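Long-range contacts in protein UL16 (Human herpesvirus 5 strain ad169, PDB 2WY3), which helps the virus escape immune attack by blocking recognition of the stress ligands ULBP1 and ULBP2 by the natural killer cell receptor KLRK1: residues L3-S8 against T44-I49; S10-N15 against L115-G120; W65-D70 against T96-S101. One frame throughout, in Å; residues are numbered along the deposited sequence.

The three contacts fall within the part of UL16 predicted to be extracellular, two along one end of the fold and one in its interior. Interactions 1 and 2 have centres about 9 Å apart and touch directly: Glu47 OE2 and Arg116 NE form a salt bridge of 2.7 Å, and Ser5 N lies 2.8 Å from Ser10 O, a probable hydrogen bond. Interaction 3, about 13 Å centre to centre from interaction 1, meets it where Ile49 O lies 2.8 Å from Tyr67 N, again a probable hydrogen bond; one glycan, too, is reached by both. Interactions 2 and 3 do not touch, their nearest atoms being about 6 Å apart, though strands 62-68 and 110-118 share a sheet.

Interaction 1 of 3, residues L3-S8 against T44-I49; sequences LGSKSS and TEDEII. With NAG (2-acetamido-2-deoxy-beta-D-glucopyranose), chain K.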
loop_
_atom_site.group_PDB
_atom_site.type_symbol
_atom_site.label_atom_id
_atom_site.label_comp_id
_atom_site.label_asym_id
_atom_site.label_seq_id
_atom_site.Cartn_x
_atom_site.Cartn_y
_atom_site.Cartn_z
ATOM N N LEU B 3 8.721 23.699 4.023
ATOM C CA LEU B 3 8.422 22.351 4.478
ATOM C C LEU B 3 8.716 22.305 5.974
ATOM O O LEU B 3 9.349 23.216 6.515
ATOM C CB LEU B 3 9.332 21.342 3.771
ATOM C CG LEU B 3 9.228 21.090 2.266
ATOM C CD1 LEU B 3 7.939 20.366 1.941
ATOM C CD2 LEU B 3 9.347 22.378 1.456
ATOM N N GLY B 4 8.272 21.244 6.643
ATOM C CA GLY B 4 8.652 21.022 8.023
ATOM C C GLY B 4 7.600 21.458 9.034
ATOM O O GLY B 4 6.432 21.632 8.697
ATOM N N SER B 5 8.025 21.624 10.282
ATOM C CA SER B 5 7.091 21.865 11.378
ATOM C C SER B 5 7.436 23.123 12.166
ATOM O O SER B 5 8.534 23.238 12.696
ATOM C CB SER B 5 7.068 20.654 12.316
ATOM O OG SER B 5 6.544 21.001 13.586
ATOM N N LYS B 6 6.500 24.068 12.231
ATOM C CA LYS B 6 6.730 25.273 13.029
ATOM C C LYS B 6 6.789 24.960 14.526
ATOM O O LYS B 6 7.570 25.560 15.257
ATOM C CB LYS B 6 5.663 26.330 12.757
ATOM C CG LYS B 6 5.740 26.944 11.362
ATOM C CD LYS B 6 4.657 27.989 11.155
ATOM C CE LYS B 6 4.854 28.727 9.838
ATOM N NZ LYS B 6 6.214 29.335 9.761
ATOM N N SER B 7 5.967 24.021 14.983
ATOM C CA SER B 7 5.924 23.720 16.413
ATOM C C SER B 7 7.219 23.065 16.888
ATOM O O SER B 7 7.611 23.221 18.038
ATOM C CB SER B 7 4.704 22.857 16.763
ATOM O OG SER B 7 4.803 21.564 16.188
ATOM N N SER B 8 7.886 22.346 15.990
ATOM C CA SER B 8 9.139 21.665 16.318
ATOM C C SER B 8 10.350 22.527 15.971
ATOM O O SER B 8 11.497 22.072 16.049
ATOM C CB SER B 8 9.243 20.339 15.556
ATOM O OG SER B 8 8.105 19.516 15.762
ATOM N N THR B 44 4.059 15.136 12.848
ATOM C CA THR B 44 3.228 15.958 13.730
ATOM C C THR B 44 2.103 16.627 12.955
ATOM O O THR B 44 2.162 16.729 11.738
ATOM C CB THR B 44 4.034 17.044 14.471
ATOM O OG1 THR B 44 4.637 17.925 13.519
ATOM C CG2 THR B 44 5.117 16.411 15.328
ATOM N N GLU B 45 1.088 17.104 13.675
ATOM C CA GLU B 45 -0.082 17.696 13.038
ATOM C C GLU B 45 0.261 18.817 12.068
ATOM O O GLU B 45 -0.341 18.922 11.004
ATOM C CB GLU B 45 -1.066 18.218 14.093
ATOM C CG GLU B 45 -1.997 17.168 14.651
ATOM C CD GLU B 45 -3.056 17.771 15.554
ATOM O OE1 GLU B 45 -3.583 18.852 15.209
ATOM O OE2 GLU B 45 -3.359 17.168 16.603
ATOM N N ASP B 46 1.223 19.661 12.428
ATOM C CA ASP B 46 1.532 20.819 11.595
ATOM C C ASP B 46 2.652 20.563 10.589
ATOM O O ASP B 46 3.015 21.449 9.828
ATOM C CB ASP B 46 1.847 22.045 12.463
ATOM C CG ASP B 46 3.235 21.984 13.097
ATOM O OD1 ASP B 46 3.918 20.939 12.998
ATOM O OD2 ASP B 46 3.646 22.997 13.699
ATOM N N GLU B 47 3.183 19.344 10.564
ATOM C CA GLU B 47 4.332 19.072 9.708
ATOM C C GLU B 47 3.969 18.963 8.230
ATOM O O GLU B 47 3.104 18.167 7.838
ATOM C CB GLU B 47 5.080 17.810 10.149
ATOM C CG GLU B 47 6.406 17.634 9.396
ATOM C CD GLU B 47 7.193 16.420 9.854
ATOM O OE1 GLU B 47 6.710 15.712 10.759
ATOM O OE2 GLU B 47 8.291 16.177 9.300
ATOM N N ILE B 48 4.650 19.757 7.414
ATOM C CA ILE B 48 4.505 19.689 5.975
ATOM C C ILE B 48 5.543 18.747 5.396
ATOM O O ILE B 48 6.756 18.952 5.571
ATOM C CB ILE B 48 4.651 21.082 5.328
ATOM C CG1 ILE B 48 3.587 22.020 5.905
ATOM C CG2 ILE B 48 4.554 20.967 3.821
ATOM C CD1 ILE B 48 3.804 23.489 5.569
ATOM N N ILE B 49 5.058 17.698 4.735
ATOM C CA ILE B 49 5.910 16.753 4.024
ATOM C C ILE B 49 5.434 16.690 2.566
ATOM O O ILE B 49 4.402 17.266 2.222
ATOM C CB ILE B 49 5.868 15.364 4.690
ATOM C CG1 ILE B 49 4.421 14.862 4.835
ATOM C CG2 ILE B 49 6.522 15.435 6.068
ATOM C CD1 ILE B 49 4.338 13.424 5.340
HETATM C C1 NAG K . -5.680 19.144 11.971
HETATM C C2 NAG K . -5.722 20.471 12.732
HETATM C C3 NAG K . -6.786 20.439 13.820
HETATM C C4 NAG K . -8.118 20.087 13.185
HETATM C C5 NAG K . -8.004 18.754 12.456
HETATM C C6 NAG K . -9.316 18.415 11.759
HETATM C C7 NAG K . -3.730 21.842 12.893
HETATM C C8 NAG K . -2.513 22.200 13.691
HETATM N N2 NAG K . -4.430 20.791 13.311
HETATM O O3 NAG K . -6.881 21.693 14.458
HETATM O O4 NAG K . -9.105 20.008 14.188
HETATM O O5 NAG K . -6.962 18.770 11.497
HETATM O O6 NAG K . -9.274 17.076 11.323
HETATM O O7 NAG K . -4.041 22.504 11.903
HETATM O O HOH W 1 4.427 23.863 10.139
HETATM O O HOH W 2 2.040 20.008 15.294
HETATM O O HOH W 3 7.527 17.287 13.171
#
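A lone antiparallel hydrogen-bonded bridge, Gly4 with Ile48, ties the amino-terminal loop to the loop that leads into strand 49-55. Both of its backbone bonds are present, Gly4 N to Ile48 O and Ile48 N to Gly4 O, at 2.9 Å each. A CA-H of Glu47 also points at Gly4 O. Beside the bridge, Leu3 and Ile48 cross at about a right angle and meet branch to branch, Leu3 CD1 3.9 Å from Ile48 CG2.

The polar half of the contact is built on one carboxylate. Asp46 lies in the type I turn Thr44-Glu47, and its CG stands between its own backbone N and carbonyl carbon (chi1 76°), which carries both oxygens to the opposing loop. OD1 takes the hydroxyl of Ser5, with Ser5 OG 2.7 Å away, while OD2 takes the amide of Ser7, N to OD2 2.8 Å with an angle of 152° at the hydrogen. Each oxygen uses its syn lone pair. With a partner on each oxygen, rotation of the carboxylate about CB-CG is limited. Ser5 OG does double duty: while donating to Asp46 it also accepts from Ser8 N at 3.1 Å, which closes an ST motif and helps to hold the curve of the loop. A water between Lys6 N and Asp46 O adds an indirect link.

On the far flank of the turn, Glu45 OE1 accepts from N2 of the sugar attached to Asn69, 2.8 Å away, so glycan and turn are joined as well. Taken together, these bonds are those of a loop-to-loop junction: an isolated antiparallel bridge flanked by an aspartate of a type I turn, whose carboxylate accepts from the serine of an ST motif and from the amide two residues on.

Interaction 2 of 3, residues S10-N15 against L115-G120; sequences STCRLN and LRCENG. With NAG (2-acetamido-2-deoxy-beta-D-glucopyranose), chain H.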
loop_
_atom_site.group_PDB
_atom_site.type_symbol
_atom_site.label_atom_id
_atom_site.label_comp_id
_atom_site.label_asym_id
_atom_site.label_seq_id
_atom_site.Cartn_x
_atom_site.Cartn_y
_atom_site.Cartn_z
ATOM N N SER B 10 11.425 23.274 13.207
ATOM C CA SER B 10 12.164 22.648 12.127
ATOM C C SER B 10 11.485 22.942 10.802
ATOM O O SER B 10 10.737 22.121 10.275
ATOM C CB SER B 10 12.270 21.142 12.351
ATOM O OG SER B 10 12.973 20.530 11.292
ATOM N N THR B 11 11.739 24.133 10.274
ATOM C CA THR B 11 11.166 24.548 9.004
ATOM C C THR B 11 12.288 24.722 7.993
ATOM O O THR B 11 13.381 25.156 8.349
ATOM C CB THR B 11 10.405 25.879 9.145
ATOM O OG1 THR B 11 9.330 25.716 10.080
ATOM C CG2 THR B 11 9.844 26.321 7.796
ATOM N N CYS B 12 12.029 24.374 6.739
ATOM C CA CYS B 12 13.041 24.560 5.730
ATOM C C CYS B 12 12.445 25.146 4.451
ATOM O O CYS B 12 11.329 24.848 4.051
ATOM C CB CYS B 12 13.877 23.278 5.528
ATOM S SG CYS B 12 13.162 21.817 4.699
ATOM N N ARG B 13 13.192 26.066 3.854
ATOM C CA ARG B 13 12.744 26.666 2.599
ATOM C C ARG B 13 13.203 25.763 1.458
ATOM O O ARG B 13 14.395 25.509 1.305
ATOM C CB ARG B 13 13.320 28.072 2.432
ATOM C CG ARG B 13 12.965 28.747 1.114
ATOM C CD ARG B 13 11.511 29.172 1.074
ATOM N NE ARG B 13 11.125 29.888 2.287
ATOM C CZ ARG B 13 11.355 31.180 2.503
ATOM N NH1 ARG B 13 11.976 31.910 1.585
ATOM N NH2 ARG B 13 10.965 31.741 3.639
ATOM N N LEU B 14 12.261 25.262 0.665
ATOM C CA LEU B 14 12.612 24.341 -0.405
ATOM C C LEU B 14 13.377 25.041 -1.518
ATOM O O LEU B 14 12.962 26.090 -2.006
ATOM C CB LEU B 14 11.361 23.658 -0.979
ATOM C CG LEU B 14 11.637 22.743 -2.172
ATOM C CD1 LEU B 14 12.487 21.548 -1.738
ATOM C CD2 LEU B 14 10.331 22.273 -2.802
ATOM N N ASN B 15 14.509 24.468 -1.900
ATOM C CA ASN B 15 15.234 24.933 -3.075
ATOM C C ASN B 15 15.432 23.739 -3.987
ATOM O O ASN B 15 16.301 22.898 -3.737
ATOM C CB ASN B 15 16.579 25.531 -2.678
ATOM C CG ASN B 15 17.348 26.088 -3.869
ATOM O OD1 ASN B 15 17.174 25.636 -5.002
ATOM N ND2 ASN B 15 18.202 27.074 -3.612
ATOM N N LEU B 115 10.293 14.089 0.594
ATOM C CA LEU B 115 11.003 15.143 1.293
ATOM C C LEU B 115 10.596 15.211 2.741
ATOM O O LEU B 115 9.451 14.925 3.073
ATOM C CB LEU B 115 10.657 16.506 0.676
ATOM C CG LEU B 115 10.884 16.672 -0.828
ATOM C CD1 LEU B 115 10.541 18.110 -1.238
ATOM C CD2 LEU B 115 12.322 16.337 -1.175
ATOM N N ARG B 116 11.540 15.609 3.585
ATOM C CA ARG B 116 11.261 15.938 4.984
ATOM C C ARG B 116 12.273 16.947 5.482
ATOM O O ARG B 116 13.443 16.891 5.116
ATOM C CB ARG B 116 11.344 14.698 5.881
ATOM C CG ARG B 116 10.612 14.886 7.220
ATOM C CD ARG B 116 10.524 13.593 8.027
ATOM N NE ARG B 116 9.535 13.757 9.104
ATOM C CZ ARG B 116 9.103 12.777 9.884
ATOM N NH1 ARG B 116 9.572 11.542 9.728
ATOM N NH2 ARG B 116 8.204 13.035 10.822
ATOM N N CYS B 117 11.832 17.817 6.378
ATOM C CA CYS B 117 12.723 18.788 6.999
ATOM C C CYS B 117 13.240 18.249 8.331
ATOM O O CYS B 117 12.455 17.841 9.180
ATOM C CB CYS B 117 11.971 20.099 7.214
ATOM S SG CYS B 117 12.982 21.451 7.834
ATOM N N GLU B 118 14.555 18.242 8.511
ATOM C CA GLU B 118 15.129 17.822 9.781
ATOM C C GLU B 118 16.167 18.856 10.207
ATOM O O GLU B 118 17.044 19.227 9.423
ATOM C CB GLU B 118 15.761 16.433 9.668
ATOM C CG GLU B 118 16.516 16.018 10.932
ATOM C CD GLU B 118 17.441 14.826 10.722
ATOM O OE1 GLU B 118 17.278 14.098 9.719
ATOM O OE2 GLU B 118 18.336 14.616 11.570
ATOM N N ASN B 119 16.052 19.342 11.437
ATOM C CA ASN B 119 16.963 20.369 11.924
ATOM C C ASN B 119 17.067 21.526 10.941
ATOM O O ASN B 119 18.143 22.095 10.764
ATOM C CB ASN B 119 18.362 19.787 12.159
ATOM C CG ASN B 119 18.372 18.678 13.188
ATOM O OD1 ASN B 119 17.382 18.457 13.890
ATOM N ND2 ASN B 119 19.499 17.969 13.286
ATOM N N GLY B 120 15.961 21.856 10.280
ATOM C CA GLY B 120 15.952 22.979 9.364
ATOM C C GLY B 120 16.710 22.776 8.064
ATOM O O GLY B 120 17.024 23.745 7.367
HETATM C C1 NAG H . 19.034 27.327 -4.765
HETATM C C2 NAG H . 19.415 28.783 -4.495
HETATM C C3 NAG H . 20.545 29.259 -5.399
HETATM C C4 NAG H . 21.696 28.267 -5.396
HETATM C C5 NAG H . 21.213 26.849 -5.667
HETATM C C6 NAG H . 22.361 25.869 -5.464
HETATM C C7 NAG H . 17.775 30.355 -3.649
HETATM C C8 NAG H . 16.548 31.175 -3.921
HETATM N N2 NAG H . 18.258 29.642 -4.667
HETATM O O3 NAG H . 21.017 30.508 -4.945
HETATM O O4 NAG H . 22.632 28.640 -6.385
HETATM O O5 NAG H . 20.168 26.480 -4.788
HETATM O O6 NAG H . 22.754 25.910 -4.107
HETATM O O7 NAG H . 18.293 30.359 -2.533
HETATM O O HOH W 4 10.088 18.871 10.271
#
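Cys12 and Cys117 meet across this contact and form a disulfide. Both residues are modelled in two conformations, and in one copy the sulfurs, Cys12 SG and Cys117 SG, stand 3.2 Å apart, too long for a bonded pair, so the fine geometry of the bridge is doubtful.

Next to the cysteines, Ser10 OG nestles against the turn after strand 110-118 and receives a weak hydrogen bond from Gly120 N at 3.4 Å. A water bonded to Cys117 O at 2.8 Å lies near Ser10 O too, its bond there being weak. At the other end Leu14 crosses Leu115 at about a right angle, CD1 to CD1 4.0 Å; Leu64 packs on both, and Leu3 on Leu14.

The axes of strands 10-13 and 115-118 pass 6.1 Å apart at 123°, and the strands belong to different sheets. Beyond Leu14, Asn15 ND2 bears a glycan. The arrangement is that of a disulfide fastening an amino-terminal beta hairpin across a larger sheet of a beta sandwich, consistent with an immunoglobulin-like fold.

Interaction 3 of 3, residues W65-D70 against T96-S101; sequences WLYQND and TKLYTS. With NAG (2-acetamido-2-deoxy-beta-D-glucopyranose), chain K.
The indole NE1 of Trp65 donates to Thr100 OG1 at 2.9 Å, the direct hydrogen bond between the two strands. It is fairly straight, 157° at the hydrogen, and the acceptor lies in the plane of the indole at its edge, where the N-H points. Trp65 CG is set between its backbone N and carbonyl carbon (chi1 76°), which swings the long ring system over to strand 96-101 and places NE1 at the hydroxyl. The bond uses the polar atom of a buried ring and helps to fix the rotation of the indole. Further round the ring, CZ2 lies 3.6 Å from Tyr99 O, approached obliquely.

Leu98 fills the middle of the contact. Its CD2 branch serves two aromatic rings at once: it lies 3.8 Å from CH2 of Trp65, and it sits over one face of Tyr67, 4.1 Å from the ring centroid, as a CH-pi contact. Thr96 adds its methyl CG2 near Tyr67 CE1.

The axes of segments 65-68 and 96-101 come within 9.7 Å, with 156° between their directions, and no backbone hydrogen bond joins them. Strand 62-68 belongs to the six-stranded sheet and strand 95-102 to the three-stranded one, so these side chains form the filling between the two sheets of a beta sandwich, consistent with the immunoglobulin-like fold. Phe76 meets the Trp65 ring edge-to-face, and Ile49 packs on both Tyr67 and Leu98.

Towards the loop, a water bridges the two segments, 2.7 Å from Asp70 OD1 and 2.6 Å from Thr96 OG1, while Asp70 OD2 pairs with Lys89 in a salt bridge. Asn69 ND2 carries its sugar through a covalent bond of 1.4 Å to C1. On the other side of strand 95-102, Tyr99 OH is hydrogen-bonded to an acidic side chain of another protein chain.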
loop_
_atom_site.group_PDB
_atom_site.type_symbol
_atom_site.label_atom_id
_atom_site.label_comp_id
_atom_site.label_asym_id
_atom_site.label_seq_id
_atom_site.Cartn_x
_atom_site.Cartn_y
_atom_site.Cartn_z
ATOM N N TRP B 65 3.998 17.932 -4.764
ATOM C CA TRP B 65 2.763 17.863 -3.998
ATOM C C TRP B 65 3.078 17.814 -2.513
ATOM O O TRP B 65 4.128 17.303 -2.126
ATOM C CB TRP B 65 1.829 16.725 -4.463
ATOM C CG TRP B 65 2.137 15.273 -4.083
ATOM C CD1 TRP B 65 2.853 14.363 -4.814
ATOM C CD2 TRP B 65 1.624 14.554 -2.940
ATOM N NE1 TRP B 65 2.842 13.129 -4.177
ATOM C CE2 TRP B 65 2.098 13.224 -3.029
ATOM C CE3 TRP B 65 0.816 14.912 -1.849
ATOM C CZ2 TRP B 65 1.800 12.248 -2.060
ATOM C CZ3 TRP B 65 0.523 13.943 -0.879
ATOM C CH2 TRP B 65 1.020 12.627 -0.995
ATOM N N LEU B 66 2.190 18.378 -1.699
ATOM C CA LEU B 66 2.462 18.578 -0.278
ATOM C C LEU B 66 1.309 18.092 0.599
ATOM O O LEU B 66 0.152 18.149 0.206
ATOM C CB LEU B 66 2.714 20.064 0.022
ATOM C CG LEU B 66 3.915 20.725 -0.664
ATOM C CD1 LEU B 66 3.926 22.219 -0.371
ATOM C CD2 LEU B 66 5.222 20.056 -0.217
ATOM N N TYR B 67 1.662 17.635 1.799
ATOM C CA TYR B 67 0.726 17.001 2.727
ATOM C C TYR B 67 0.929 17.601 4.114
ATOM O O TYR B 67 2.067 17.830 4.534
ATOM C CB TYR B 67 1.029 15.501 2.755
ATOM C CG TYR B 67 -0.053 14.603 3.309
ATOM C CD1 TYR B 67 0.128 13.924 4.513
ATOM C CD2 TYR B 67 -1.241 14.403 2.608
ATOM C CE1 TYR B 67 -0.862 13.078 5.011
ATOM C CE2 TYR B 67 -2.213 13.567 3.090
ATOM C CZ TYR B 67 -2.017 12.901 4.284
ATOM O OH TYR B 67 -3.006 12.074 4.759
ATOM N N GLN B 68 -0.166 17.887 4.815
ATOM C CA GLN B 68 -0.093 18.445 6.166
ATOM C C GLN B 68 -1.366 18.117 6.921
ATOM O O GLN B 68 -2.469 18.301 6.398
ATOM C CB GLN B 68 0.084 19.972 6.118
ATOM C CG GLN B 68 0.312 20.650 7.488
ATOM C CD GLN B 68 0.236 22.173 7.404
ATOM O OE1 GLN B 68 -0.441 22.716 6.531
ATOM N NE2 GLN B 68 0.925 22.865 8.318
ATOM N N ASN B 69 -1.221 17.660 8.160
ATOM C CA ASN B 69 -2.384 17.348 8.977
ATOM C C ASN B 69 -3.348 16.439 8.213
ATOM O O ASN B 69 -4.546 16.711 8.121
ATOM C CB ASN B 69 -3.076 18.640 9.411
ATOM C CG ASN B 69 -4.019 18.435 10.576
ATOM O OD1 ASN B 69 -4.039 17.372 11.202
ATOM N ND2 ASN B 69 -4.789 19.463 10.885
ATOM N N ASP B 70 -2.789 15.371 7.645
ATOM C CA ASP B 70 -3.557 14.329 6.958
ATOM C C ASP B 70 -4.389 14.808 5.772
ATOM O O ASP B 70 -5.387 14.178 5.420
ATOM C CB ASP B 70 -4.442 13.575 7.952
ATOM C CG ASP B 70 -3.644 12.964 9.085
ATOM O OD1 ASP B 70 -2.656 12.253 8.796
ATOM O OD2 ASP B 70 -3.999 13.200 10.259
ATOM N N THR B 96 2.976 7.472 8.820
ATOM C CA THR B 96 2.203 8.033 7.725
ATOM C C THR B 96 2.908 7.643 6.431
ATOM O O THR B 96 4.113 7.787 6.326
ATOM C CB THR B 96 2.168 9.569 7.809
ATOM O OG1 THR B 96 1.548 9.964 9.039
ATOM C CG2 THR B 96 1.386 10.146 6.638
ATOM N N LYS B 97 2.166 7.134 5.455
ATOM C CA LYS B 97 2.770 6.838 4.160
ATOM C C LYS B 97 2.251 7.821 3.127
ATOM O O LYS B 97 1.054 8.127 3.102
ATOM C CB LYS B 97 2.417 5.421 3.724
ATOM C CG LYS B 97 3.181 4.341 4.472
ATOM C CD LYS B 97 2.614 2.968 4.144
ATOM C CE LYS B 97 3.474 1.860 4.728
ATOM N NZ LYS B 97 2.788 0.548 4.597
ATOM N N LEU B 98 3.146 8.319 2.280
ATOM C CA LEU B 98 2.727 9.120 1.137
ATOM C C LEU B 98 2.769 8.234 -0.106
ATOM O O LEU B 98 3.811 7.654 -0.429
ATOM C CB LEU B 98 3.659 10.322 0.946
ATOM C CG LEU B 98 3.677 11.401 2.031
ATOM C CD1 LEU B 98 4.381 12.650 1.520
ATOM C CD2 LEU B 98 2.259 11.738 2.484
ATOM N N TYR B 99 1.643 8.139 -0.805
ATOM C CA TYR B 99 1.540 7.315 -2.007
ATOM C C TYR B 99 1.506 8.178 -3.242
ATOM O O TYR B 99 0.680 9.082 -3.343
ATOM C CB TYR B 99 0.240 6.499 -1.989
ATOM C CG TYR B 99 0.245 5.340 -1.040
ATOM C CD1 TYR B 99 0.403 4.039 -1.510
ATOM C CD2 TYR B 99 0.091 5.536 0.329
ATOM C CE1 TYR B 99 0.401 2.963 -0.645
ATOM C CE2 TYR B 99 0.095 4.458 1.206
ATOM C CZ TYR B 99 0.251 3.174 0.704
ATOM O OH TYR B 99 0.266 2.097 1.557
ATOM N N THR B 100 2.402 7.898 -4.183
ATOM C CA THR B 100 2.364 8.532 -5.491
ATOM C C THR B 100 2.360 7.437 -6.551
ATOM O O THR B 100 3.374 6.773 -6.767
ATOM C CB THR B 100 3.592 9.445 -5.716
ATOM O OG1 THR B 100 3.715 10.368 -4.616
ATOM C CG2 THR B 100 3.447 10.217 -7.035
ATOM N N SER B 101 1.215 7.241 -7.193
ATOM C CA SER B 101 1.092 6.262 -8.270
ATOM C C SER B 101 0.590 6.986 -9.507
ATOM O O SER B 101 -0.394 7.712 -9.448
ATOM C CB SER B 101 0.119 5.143 -7.864
ATOM O OG SER B 101 -0.095 4.229 -8.929
HETATM C C1 NAG K . -5.680 19.144 11.971
HETATM C C2 NAG K . -5.722 20.471 12.732
HETATM C C3 NAG K . -6.786 20.439 13.820
HETATM C C4 NAG K . -8.118 20.087 13.185
HETATM C C5 NAG K . -8.004 18.754 12.456
HETATM C C6 NAG K . -9.316 18.415 11.759
HETATM C C7 NAG K . -3.730 21.842 12.893
HETATM C C8 NAG K . -2.513 22.200 13.691
HETATM N N2 NAG K . -4.430 20.791 13.311
HETATM O O3 NAG K . -6.881 21.693 14.458
HETATM O O4 NAG K . -9.105 20.008 14.188
HETATM O O5 NAG K . -6.962 18.770 11.497
HETATM O O6 NAG K . -9.274 17.076 11.323
HETATM O O7 NAG K . -4.041 22.504 11.903
HETATM O O HOH W 5 -0.035 12.010 9.292
#